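Beta-1,4-mannanase (Aplysia kurodai, PDB 3VUP) probably hydrolyses the beta-1,4-mannosidic linkages of mannan as a TIM-barrel enzyme found in the digestive fluid of the sea hare. Local coordinates at residues L23-Y28 and S321-Q326; P46-L51 and Y102-F107; L110-V115 and L159-E164; H131-Y136 and N205-A210. All blocks are in the same frame, centred on the assembly; numbering follows the deposited sequence.

Interaction 1 (L23-Y28 and S321-Q326)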
# COMPACT_ATOMS: atom_id res chain seq x y z
N LEU A 23 -8.27 1.99 6.69
CA LEU A 23 -8.70 2.21 8.07
C LEU A 23 -8.58 3.69 8.52
O LEU A 23 -9.57 4.27 8.94
CB LEU A 23 -7.98 1.25 9.01
CG LEU A 23 -8.38 1.32 10.48
CD1 LEU A 23 -9.82 0.86 10.66
CD2 LEU A 23 -7.43 0.48 11.32
N PRO A 24 -7.38 4.31 8.42
CA PRO A 24 -6.08 3.77 7.98
C PRO A 24 -5.21 3.34 9.16
O PRO A 24 -4.17 2.73 8.96
CB PRO A 24 -5.44 4.96 7.26
CG PRO A 24 -6.18 6.18 7.74
CD PRO A 24 -7.29 5.76 8.65
N TRP A 25 -5.67 3.68 10.36
CA TRP A 25 -5.02 3.36 11.63
C TRP A 25 -6.08 3.63 12.68
O TRP A 25 -7.12 4.22 12.39
CB TRP A 25 -3.79 4.25 11.87
CG TRP A 25 -4.06 5.70 11.67
CD1 TRP A 25 -4.77 6.54 12.48
CD2 TRP A 25 -3.66 6.48 10.54
NE1 TRP A 25 -4.84 7.79 11.93
CE2 TRP A 25 -4.16 7.79 10.74
CE3 TRP A 25 -2.92 6.21 9.38
CZ2 TRP A 25 -3.94 8.82 9.82
CZ3 TRP A 25 -2.70 7.24 8.47
CH2 TRP A 25 -3.22 8.52 8.70
N MET A 26 -5.80 3.23 13.91
CA MET A 26 -6.63 3.63 15.04
C MET A 26 -5.87 4.67 15.86
O MET A 26 -6.29 5.83 15.95
CB MET A 26 -7.06 2.44 15.88
CG MET A 26 -8.08 2.79 16.96
SD MET A 26 -9.55 3.67 16.39
CE MET A 26 -10.17 2.49 15.18
N SER A 27 -4.74 4.25 16.43
CA SER A 27 -3.77 5.17 17.01
C SER A 27 -2.57 5.19 16.07
O SER A 27 -1.83 4.21 15.98
CB SER A 27 -3.35 4.69 18.40
OG SER A 27 -4.47 4.65 19.26
N TYR A 28 -2.39 6.30 15.35
CA TYR A 28 -1.36 6.43 14.32
C TYR A 28 -0.00 5.93 14.79
O TYR A 28 0.56 6.47 15.74
CB TYR A 28 -1.26 7.90 13.90
CG TYR A 28 -0.24 8.25 12.84
CD1 TYR A 28 -0.58 8.25 11.49
CD2 TYR A 28 1.04 8.65 13.19
CE1 TYR A 28 0.34 8.61 10.51
CE2 TYR A 28 1.97 9.01 12.22
CZ TYR A 28 1.62 8.99 10.88
OH TYR A 28 2.52 9.36 9.89
N SER A 321 -11.24 3.54 -0.55
CA SER A 321 -11.41 4.94 -0.17
C SER A 321 -10.55 5.28 1.06
O SER A 321 -10.07 4.39 1.78
CB SER A 321 -12.88 5.26 0.07
OG SER A 321 -13.44 4.37 1.02
N TRP A 322 -10.35 6.58 1.29
CA TRP A 322 -9.44 7.06 2.33
C TRP A 322 -10.12 7.44 3.65
O TRP A 322 -10.96 8.33 3.70
CB TRP A 322 -8.64 8.27 1.80
CG TRP A 322 -7.77 8.84 2.87
CD1 TRP A 322 -7.93 10.05 3.49
CD2 TRP A 322 -6.66 8.20 3.51
NE1 TRP A 322 -6.97 10.21 4.46
CE2 TRP A 322 -6.18 9.09 4.50
CE3 TRP A 322 -6.01 6.97 3.34
CZ2 TRP A 322 -5.08 8.79 5.31
CZ3 TRP A 322 -4.92 6.67 4.15
CH2 TRP A 322 -4.47 7.58 5.12
N HIS A 323 -9.71 6.75 4.72
CA HIS A 323 -10.01 7.07 6.12
C HIS A 323 -11.41 6.64 6.54
O HIS A 323 -12.30 7.45 6.80
CB HIS A 323 -9.74 8.53 6.47
CG HIS A 323 -9.24 8.71 7.86
ND1 HIS A 323 -9.93 8.23 8.96
CD2 HIS A 323 -8.10 9.25 8.33
CE1 HIS A 323 -9.22 8.50 10.05
NE2 HIS A 323 -8.11 9.12 9.69
N LEU A 324 -11.60 5.33 6.64
CA LEU A 324 -12.89 4.79 7.06
C LEU A 324 -13.26 5.23 8.47
O LEU A 324 -14.43 5.43 8.76
CB LEU A 324 -12.90 3.27 6.99
CG LEU A 324 -12.83 2.67 5.58
CD1 LEU A 324 -12.61 1.18 5.68
CD2 LEU A 324 -14.09 2.99 4.78
N VAL A 325 -12.28 5.35 9.36
CA VAL A 325 -12.61 5.74 10.73
C VAL A 325 -13.34 7.08 10.77
O VAL A 325 -14.34 7.22 11.47
CB VAL A 325 -11.36 5.75 11.62
CG1 VAL A 325 -11.62 6.48 12.93
CG2 VAL A 325 -10.90 4.33 11.89
N GLN A 326 -12.86 8.05 10.00
CA GLN A 326 -13.52 9.35 10.00
C GLN A 326 -14.61 9.53 8.96
O GLN A 326 -15.55 10.30 9.16
CB GLN A 326 -12.49 10.47 9.84
CG GLN A 326 -11.66 10.71 11.09
CD GLN A 326 -10.58 11.76 10.92
OE1 GLN A 326 -10.70 12.67 10.11
NE2 GLN A 326 -9.51 11.62 11.68
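Leu23 O accepts the backbone N-H of Val325 at 2.9 Å from Val325 N, and this hydrogen bond ties the loop after the first barrel strand to the first turn of helix 324-338. Beside it, Val325 CG2 meets Leu23 CD1 at 3.8 Å, and the bent chain of Met26 brings CE to the same methyl, also at 3.8 Å.

The ring contacts centre on Pro24, which follows a cis peptide bond. Its CD sits squarely over the His323 ring, 3.4 Å from the centroid, while CG lies over the six-membered ring of Trp322, 3.9 Å from that centroid; both are CH-pi contacts. Trp25, with CG between backbone N and carbonyl carbon (chi1 49°), receives two offset edge-to-face approaches: Trp322 with planes at 73°, and His323 at 83°. His323 also caps the helix, since its ND1 accepts from Gln326 N at 3.1 Å. With an alanine in place of His323, Gln326 N would probably keep just its weak bond to the backbone O there, and Pro24 CD and Trp25 would probably lose the ring they pack on.

Trp322 borders a bound Tris molecule, probably from the crystallisation liquor, which may mark the substrate pocket, and meets Trp295 edge-to-face. Leu23 and Leu324 rest on Met59 of strand 58-65, and Met26 reaches Asn40, Arg43 and Ile44 of helix 36-53.

Interaction 2 (P46-L51 and Y102-F107)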
# COMPACT_ATOMS: atom_id res chain seq x y z
N PRO A 46 -14.62 -3.38 15.36
CA PRO A 46 -15.87 -2.84 14.81
C PRO A 46 -15.72 -2.22 13.42
O PRO A 46 -16.69 -2.22 12.66
CB PRO A 46 -16.28 -1.77 15.83
CG PRO A 46 -15.72 -2.27 17.10
CD PRO A 46 -14.40 -2.90 16.74
N GLU A 47 -14.54 -1.71 13.08
CA GLU A 47 -14.33 -1.18 11.74
C GLU A 47 -14.34 -2.30 10.71
O GLU A 47 -14.83 -2.12 9.59
CB GLU A 47 -13.05 -0.35 11.67
CG GLU A 47 -13.08 0.87 12.59
CD GLU A 47 -14.14 1.88 12.21
OE1 GLU A 47 -14.51 1.97 11.02
OE2 GLU A 47 -14.61 2.60 13.11
N PHE A 48 -13.78 -3.46 11.05
CA PHE A 48 -13.89 -4.61 10.17
C PHE A 48 -15.35 -5.04 10.00
O PHE A 48 -15.80 -5.37 8.90
CB PHE A 48 -13.04 -5.78 10.67
CG PHE A 48 -11.58 -5.65 10.32
CD1 PHE A 48 -11.10 -6.17 9.13
CD2 PHE A 48 -10.70 -5.01 11.17
CE1 PHE A 48 -9.76 -6.05 8.80
CE2 PHE A 48 -9.35 -4.89 10.84
CZ PHE A 48 -8.89 -5.42 9.65
N LYS A 49 -16.10 -5.07 11.09
CA LYS A 49 -17.50 -5.46 11.02
C LYS A 49 -18.30 -4.50 10.14
O LYS A 49 -19.06 -4.93 9.27
CB LYS A 49 -18.13 -5.54 12.40
CG LYS A 49 -19.58 -5.98 12.36
CD LYS A 49 -20.17 -6.10 13.75
CE LYS A 49 -21.48 -6.86 13.74
NZ LYS A 49 -22.51 -6.18 12.90
N LYS A 50 -18.14 -3.20 10.37
CA LYS A 50 -18.87 -2.21 9.58
C LYS A 50 -18.52 -2.31 8.09
O LYS A 50 -19.40 -2.21 7.24
CB LYS A 50 -18.59 -0.79 10.08
CG LYS A 50 -19.25 -0.50 11.41
CD LYS A 50 -19.10 0.94 11.83
CE LYS A 50 -17.65 1.28 12.15
NZ LYS A 50 -17.50 2.66 12.69
N LEU A 51 -17.24 -2.52 7.79
CA LEU A 51 -16.82 -2.66 6.41
C LEU A 51 -17.44 -3.89 5.75
O LEU A 51 -17.95 -3.82 4.64
CB LEU A 51 -15.30 -2.74 6.35
CG LEU A 51 -14.70 -2.96 4.96
CD1 LEU A 51 -15.09 -1.82 4.02
CD2 LEU A 51 -13.20 -3.10 5.05
N TYR A 102 -14.55 -11.64 9.46
CA TYR A 102 -15.40 -10.71 8.75
C TYR A 102 -15.23 -10.78 7.23
O TYR A 102 -15.70 -9.90 6.51
CB TYR A 102 -15.18 -9.28 9.26
CG TYR A 102 -15.49 -9.18 10.73
CD1 TYR A 102 -16.80 -9.11 11.17
CD2 TYR A 102 -14.48 -9.20 11.68
CE1 TYR A 102 -17.10 -9.04 12.51
CE2 TYR A 102 -14.76 -9.13 13.02
CZ TYR A 102 -16.07 -9.05 13.43
OH TYR A 102 -16.37 -8.98 14.78
N ASN A 103 -14.55 -11.82 6.75
CA ASN A 103 -14.33 -11.98 5.32
C ASN A 103 -13.71 -10.73 4.68
O ASN A 103 -14.14 -10.24 3.63
CB ASN A 103 -15.63 -12.37 4.61
CG ASN A 103 -16.05 -13.78 4.92
OD1 ASN A 103 -15.20 -14.64 5.19
ND2 ASN A 103 -17.35 -14.05 4.89
N ILE A 104 -12.67 -10.22 5.34
CA ILE A 104 -11.93 -9.07 4.85
C ILE A 104 -10.47 -9.46 4.58
O ILE A 104 -9.79 -9.99 5.45
CB ILE A 104 -11.95 -7.91 5.86
CG1 ILE A 104 -13.38 -7.45 6.15
CG2 ILE A 104 -11.08 -6.75 5.38
CD1 ILE A 104 -14.11 -6.88 4.96
N LEU A 105 -10.02 -9.17 3.37
CA LEU A 105 -8.62 -9.27 3.00
C LEU A 105 -7.86 -8.04 3.48
O LEU A 105 -8.30 -6.90 3.27
CB LEU A 105 -8.48 -9.37 1.48
CG LEU A 105 -9.03 -10.64 0.85
CD1 LEU A 105 -9.24 -10.43 -0.64
CD2 LEU A 105 -8.09 -11.81 1.10
N VAL A 106 -6.73 -8.27 4.13
CA VAL A 106 -5.95 -7.22 4.76
C VAL A 106 -4.72 -6.87 3.94
O VAL A 106 -4.02 -7.77 3.45
CB VAL A 106 -5.52 -7.66 6.17
CG1 VAL A 106 -4.74 -6.57 6.87
CG2 VAL A 106 -6.71 -8.02 6.97
N PHE A 107 -4.47 -5.57 3.80
CA PHE A 107 -3.30 -5.06 3.11
C PHE A 107 -2.51 -4.17 4.06
O PHE A 107 -2.73 -2.97 4.12
CB PHE A 107 -3.74 -4.31 1.84
CG PHE A 107 -4.45 -5.20 0.85
CD1 PHE A 107 -3.75 -5.81 -0.17
CD2 PHE A 107 -5.80 -5.47 0.99
CE1 PHE A 107 -4.40 -6.66 -1.06
CE2 PHE A 107 -6.45 -6.32 0.10
CZ PHE A 107 -5.76 -6.91 -0.92
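The backbones come nearest between Lys49 of helix 36-53 and Tyr102, whose CA atoms lie 6.1 Å apart where the turn after helix 88-101 leads into strand 105-112. That turn is a Schellman motif with Asn103 as its C-prime residue. Tyr102 lays one ring face against the helix backbone at Phe48 C and Lys49 N. Above that same face, Phe48 CB stands 3.8 Å from Tyr102 CD2 over one rim and Lys49 CB 3.7 Å from Tyr102 CE1 over the opposite one.

Phe48 takes CG anti to its carbonyl carbon (chi1 -80°) and points its ring at the barrel wall. Ile104 meets this ring at the edge, with CG2 3.7 Å from Phe48 CE1; Val106 CG2 adds a looser contact, 4.1 Å from the same CE1. One turn along the helix, Leu51 CD2 packs on Ile104 CD1 at 3.9 Å.

The two segments share no hydrogen bond, and their polar ends are paired elsewhere: Tyr102 OH bonds to Glu45 OE2 and Lys49 NZ makes a salt bridge with Asp53, both on helix 36-53. Van der Waals contact between hydrocarbon groups therefore carries the packing, buried at Phe48, Leu51, Ile104 and Val106 and more open toward Lys49 and Tyr102.

Interaction 3 (L110-V115 and L159-E164)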
# COMPACT_ATOMS: atom_id res chain seq x y z
N LEU A 110 3.56 -1.05 5.35
CA LEU A 110 4.66 -1.06 6.31
C LEU A 110 5.15 0.34 6.67
O LEU A 110 5.21 0.66 7.86
CB LEU A 110 5.82 -1.91 5.78
CG LEU A 110 5.49 -3.38 5.56
CD1 LEU A 110 6.72 -4.08 4.99
CD2 LEU A 110 5.02 -4.04 6.85
N TRP A 111 5.47 1.15 5.67
CA TRP A 111 6.16 2.42 5.87
C TRP A 111 5.39 3.58 5.24
O TRP A 111 4.48 3.37 4.43
CB TRP A 111 7.56 2.36 5.25
CG TRP A 111 8.42 1.26 5.76
CD1 TRP A 111 8.76 0.11 5.10
CD2 TRP A 111 9.07 1.19 7.04
NE1 TRP A 111 9.57 -0.67 5.88
CE2 TRP A 111 9.78 -0.03 7.08
CE3 TRP A 111 9.11 2.02 8.16
CZ2 TRP A 111 10.54 -0.42 8.18
CZ3 TRP A 111 9.86 1.63 9.26
CH2 TRP A 111 10.56 0.42 9.26
N ASN A 112 5.79 4.80 5.59
CA ASN A 112 5.13 6.00 5.09
C ASN A 112 6.17 7.07 4.79
O ASN A 112 7.07 7.32 5.60
CB ASN A 112 4.16 6.53 6.16
CG ASN A 112 3.41 7.77 5.72
OD1 ASN A 112 3.12 7.94 4.53
ND2 ASN A 112 3.07 8.63 6.68
N ALA A 113 6.02 7.72 3.63
CA ALA A 113 6.85 8.87 3.27
C ALA A 113 6.03 10.12 2.93
O ALA A 113 6.56 11.08 2.38
CB ALA A 113 7.79 8.52 2.11
N ALA A 114 4.74 10.12 3.28
CA ALA A 114 3.88 11.28 2.99
C ALA A 114 4.03 12.44 3.97
O ALA A 114 3.48 13.52 3.75
CB ALA A 114 2.42 10.86 2.90
N VAL A 115 4.71 12.18 5.09
CA VAL A 115 5.08 13.21 6.05
C VAL A 115 6.55 13.03 6.35
O VAL A 115 7.13 12.00 6.04
CB VAL A 115 4.25 13.12 7.36
CG1 VAL A 115 2.77 13.38 7.07
CG2 VAL A 115 4.46 11.77 8.05
N LEU A 159 4.49 -2.10 0.71
CA LEU A 159 5.77 -1.74 1.32
C LEU A 159 5.82 -0.32 1.84
O LEU A 159 6.48 -0.04 2.83
CB LEU A 159 6.91 -1.93 0.34
CG LEU A 159 7.09 -3.34 -0.20
CD1 LEU A 159 8.33 -3.39 -1.06
CD2 LEU A 159 7.17 -4.37 0.92
N MET A 160 5.17 0.61 1.14
CA MET A 160 5.33 2.00 1.48
C MET A 160 4.24 2.87 0.92
O MET A 160 3.92 2.83 -0.27
CB MET A 160 6.68 2.53 0.99
CG MET A 160 6.96 3.99 1.39
SD MET A 160 8.63 4.53 1.01
CE MET A 160 9.30 4.69 2.66
N ASN A 161 3.70 3.70 1.80
CA ASN A 161 2.80 4.75 1.38
C ASN A 161 3.54 5.96 0.83
O ASN A 161 4.31 6.61 1.54
CB ASN A 161 1.96 5.22 2.55
CG ASN A 161 0.93 6.21 2.11
OD1 ASN A 161 0.01 5.85 1.37
ND2 ASN A 161 1.09 7.47 2.48
N GLU A 162 3.29 6.25 -0.45
CA GLU A 162 3.71 7.49 -1.10
C GLU A 162 5.19 7.84 -0.93
O GLU A 162 5.53 8.88 -0.35
CB GLU A 162 2.81 8.64 -0.65
CG GLU A 162 1.34 8.31 -0.94
CD GLU A 162 0.37 9.47 -0.75
OE1 GLU A 162 0.74 10.50 -0.16
OE2 GLU A 162 -0.80 9.32 -1.21
N PRO A 163 6.09 7.00 -1.47
CA PRO A 163 7.53 7.33 -1.45
C PRO A 163 7.78 8.75 -1.99
O PRO A 163 8.72 9.42 -1.56
CB PRO A 163 8.14 6.30 -2.40
CG PRO A 163 7.16 5.17 -2.45
CD PRO A 163 5.81 5.78 -2.25
N GLU A 164 6.93 9.18 -2.91
CA GLU A 164 7.13 10.46 -3.59
C GLU A 164 7.05 11.67 -2.68
O GLU A 164 7.49 12.75 -3.06
CB GLU A 164 6.15 10.59 -4.76
CG GLU A 164 6.25 9.44 -5.75
CD GLU A 164 5.40 8.22 -5.39
OE1 GLU A 164 4.60 8.27 -4.42
OE2 GLU A 164 5.54 7.20 -6.11
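Asn112 and Asn161 lie side by side and point the same way from neighbouring strands, each with CG anti to its backbone N (chi1 -179° and -174°). Their amide planes are turned 47° apart, and Asn161 ND2 donates to Asn112 OD1 at 2.9 Å, with the donor above the acceptor's carbonyl plane. Ala114 N reaches the same Asn112 OD1 from the opposite face at 3.0 Å, closing an Asx turn. With a leucine in place of Asn112, Asn161 ND2 would probably lose this acceptor and the turn at Ala114 N its own.

The backbone pairing is parallel, as between adjacent staves of a TIM barrel, here strands 105-112 and 157-161. Asn161 N to Trp111 O measures 2.8 Å, Ala113 N to Asn161 O 2.9 Å, and the bond from Trp111 N to Leu159 O is weak. The sequence Asn161-Glu162-Pro163 at the strand's C-terminal end matches the Asn-Glu-Pro of related clan GH-A glycosidases, where the glutamate is the acid/base. A Tris molecule, probably from the crystallisation liquor, may mark such a site, since Asn161 ND2 and Glu162 OE2 both bind it; Arg60 holds Asn161 OD1, and His262 bonds to Glu162 OE2.

On the sheet face of Trp111 and Met160, the methionine chain bends at its last torsion and brings CE 3.9 Å from Trp111 CB. Ala114 CB touches Glu162 OE1 at 3.5 Å.

Interaction 4 (H131-Y136 and N205-A210). With SO4 (sulfate ion), chain J; SO4 (sulfate ion), chain H.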
# COMPACT_ATOMS: atom_id res chain seq x y z
N HIS A 131 23.25 -1.84 5.47
CA HIS A 131 23.37 -2.69 6.65
C HIS A 131 22.19 -2.53 7.59
O HIS A 131 21.71 -3.51 8.17
CB HIS A 131 24.69 -2.43 7.36
CG HIS A 131 25.89 -2.67 6.49
ND1 HIS A 131 26.24 -3.92 6.03
CD2 HIS A 131 26.80 -1.81 5.97
CE1 HIS A 131 27.33 -3.82 5.28
NE2 HIS A 131 27.68 -2.55 5.22
N LYS A 132 21.73 -1.30 7.75
CA LYS A 132 20.54 -1.07 8.56
C LYS A 132 19.31 -1.73 7.93
O LYS A 132 18.53 -2.39 8.62
CB LYS A 132 20.34 0.43 8.81
CG LYS A 132 21.46 1.03 9.65
CD LYS A 132 21.27 2.50 9.93
CE LYS A 132 22.41 3.05 10.77
NZ LYS A 132 22.21 4.49 11.10
N LEU A 133 19.14 -1.57 6.62
CA LEU A 133 18.05 -2.23 5.93
C LEU A 133 18.09 -3.74 6.11
O LEU A 133 17.06 -4.38 6.38
CB LEU A 133 18.07 -1.87 4.45
CG LEU A 133 16.97 -2.52 3.61
CD1 LEU A 133 15.58 -2.21 4.17
CD2 LEU A 133 17.08 -2.04 2.17
N GLN A 134 19.27 -4.34 5.98
CA GLN A 134 19.37 -5.79 6.16
C GLN A 134 18.95 -6.21 7.57
O GLN A 134 18.34 -7.27 7.74
CB GLN A 134 20.77 -6.32 5.82
CG GLN A 134 20.80 -7.84 5.63
CD GLN A 134 19.90 -8.33 4.50
OE1 GLN A 134 19.83 -7.73 3.42
NE2 GLN A 134 19.20 -9.44 4.74
N SER A 135 19.26 -5.40 8.58
CA SER A 135 18.82 -5.70 9.94
C SER A 135 17.29 -5.66 10.07
O SER A 135 16.71 -6.49 10.76
CB SER A 135 19.51 -4.82 11.00
OG SER A 135 19.02 -3.49 11.03
N TYR A 136 16.64 -4.71 9.40
CA TYR A 136 15.18 -4.70 9.39
C TYR A 136 14.65 -6.00 8.78
O TYR A 136 13.75 -6.65 9.32
CB TYR A 136 14.60 -3.49 8.62
CG TYR A 136 13.11 -3.64 8.45
CD1 TYR A 136 12.27 -3.68 9.56
CD2 TYR A 136 12.54 -3.80 7.19
CE1 TYR A 136 10.91 -3.86 9.43
CE2 TYR A 136 11.17 -3.97 7.04
CZ TYR A 136 10.36 -4.00 8.17
OH TYR A 136 9.01 -4.20 8.01
N ASN A 205 13.00 -3.15 -3.49
CA ASN A 205 13.41 -4.44 -4.05
C ASN A 205 13.79 -5.43 -2.96
O ASN A 205 13.36 -6.58 -2.99
CB ASN A 205 14.59 -4.22 -5.02
CG ASN A 205 15.17 -5.52 -5.56
OD1 ASN A 205 16.30 -5.89 -5.23
ND2 ASN A 205 14.42 -6.21 -6.41
N TRP A 206 14.59 -5.00 -1.99
CA TRP A 206 15.05 -5.93 -0.97
C TRP A 206 13.90 -6.42 -0.10
O TRP A 206 13.85 -7.60 0.26
CB TRP A 206 16.16 -5.32 -0.12
CG TRP A 206 17.49 -5.21 -0.81
CD1 TRP A 206 17.75 -5.33 -2.16
CD2 TRP A 206 18.75 -4.96 -0.18
NE1 TRP A 206 19.09 -5.16 -2.39
CE2 TRP A 206 19.73 -4.93 -1.20
CE3 TRP A 206 19.15 -4.75 1.14
CZ2 TRP A 206 21.08 -4.70 -0.93
CZ3 TRP A 206 20.49 -4.52 1.40
CH2 TRP A 206 21.44 -4.50 0.37
N GLN A 207 12.98 -5.53 0.23
CA GLN A 207 11.85 -5.96 1.05
C GLN A 207 10.91 -6.89 0.29
O GLN A 207 10.45 -7.89 0.82
CB GLN A 207 11.11 -4.77 1.64
CG GLN A 207 11.92 -3.99 2.66
CD GLN A 207 11.16 -2.78 3.16
OE1 GLN A 207 10.43 -2.86 4.14
NE2 GLN A 207 11.29 -1.66 2.46
N ALA A 208 10.61 -6.54 -0.96
CA ALA A 208 9.74 -7.40 -1.76
C ALA A 208 10.33 -8.80 -1.92
O ALA A 208 9.62 -9.79 -1.82
CB ALA A 208 9.46 -6.77 -3.11
N ASP A 209 11.64 -8.86 -2.14
CA ASP A 209 12.30 -10.15 -2.32
C ASP A 209 12.29 -10.95 -1.02
O ASP A 209 12.05 -12.16 -1.03
CB ASP A 209 13.73 -9.96 -2.82
CG ASP A 209 14.43 -11.27 -3.11
OD1 ASP A 209 14.28 -11.81 -4.23
OD2 ASP A 209 15.16 -11.76 -2.22
N ALA A 210 12.52 -10.28 0.10
CA ALA A 210 12.48 -10.95 1.39
C ALA A 210 11.10 -11.54 1.66
O ALA A 210 10.99 -12.67 2.13
CB ALA A 210 12.87 -9.98 2.49
S SO4 J . 29.54 -0.05 3.56
O1 SO4 J . 29.73 -1.50 3.56
O2 SO4 J . 28.12 0.26 3.60
O3 SO4 J . 30.20 0.53 4.73
O4 SO4 J . 30.12 0.51 2.34
S SO4 H . 18.80 -12.16 1.82
O1 SO4 H . 18.90 -11.01 2.72
O2 SO4 H . 18.96 -11.73 0.42
O3 SO4 H . 19.85 -13.13 2.13
O4 SO4 H . 17.50 -12.80 2.00
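Gln207 OE1 accepts a hydrogen bond from Trp111 NE1, and the ring edge of Tyr136 closes on it, with Tyr136 CE2 3.2 Å from OE1 near the ring plane. The Tyr136 ring and the Gln207 amide are turned 83° apart. Gln207 runs extended beyond CG (chi2 178°), which carries the amide across to Tyr136, and its NE2 bonds back to Phe203 O. Tyr136 OH is held by His64 NE2.

Both segments belong to outer helices of the TIM barrel. Helix 130-147 precedes strand 157-161 and helix 197-214 follows it, and the two helical segments run roughly parallel, their axes at 24° and no nearer than 10.6 Å. Side chains fill the space between the axes. Leu133 CD2 packs on Trp206 CE3 at 3.6 Å, coming obliquely to the indole. Gln134, bent at its second torsion, crosses Trp206 at about a right angle and sets OE1 3.8 Å from Trp206 CE3. The indole NE1 donates to Gly249 O.

Two sulfates, probably from the crystallisation liquor, mark the outer surface. His131 NE2 gives an almost straight bond to O1 of one at 2.8 Å; the 2.6 Å approach of Gln134 NE2 to O1 of the other, short and bent, is a doubtful bond.

Overall arrangement
Following the chain from the N terminus, interaction 1 opens just after the first barrel strand and closes only at the end of the eighth, so the other three lie within its span. Interaction 2 comes first, packing helix 36-53 on the start of strand 105-112; it closes before interaction 3 opens farther along that strand. Interactions 3 and 4 cross, their segments alternating: 110-115, 131-136, 159-164, 205-210. Together they join strands 105-112 and 157-161 to the two helices outside them, with the Trp111-Gln207 hydrogen bond among the links. Glu47 packs against Leu23, Met26 and Val325, bringing interactions 1 and 2 together, while Tyr28 touches Asn112 and Val115 of interaction 3. Interaction 4 stays clear of interactions 1 and 2.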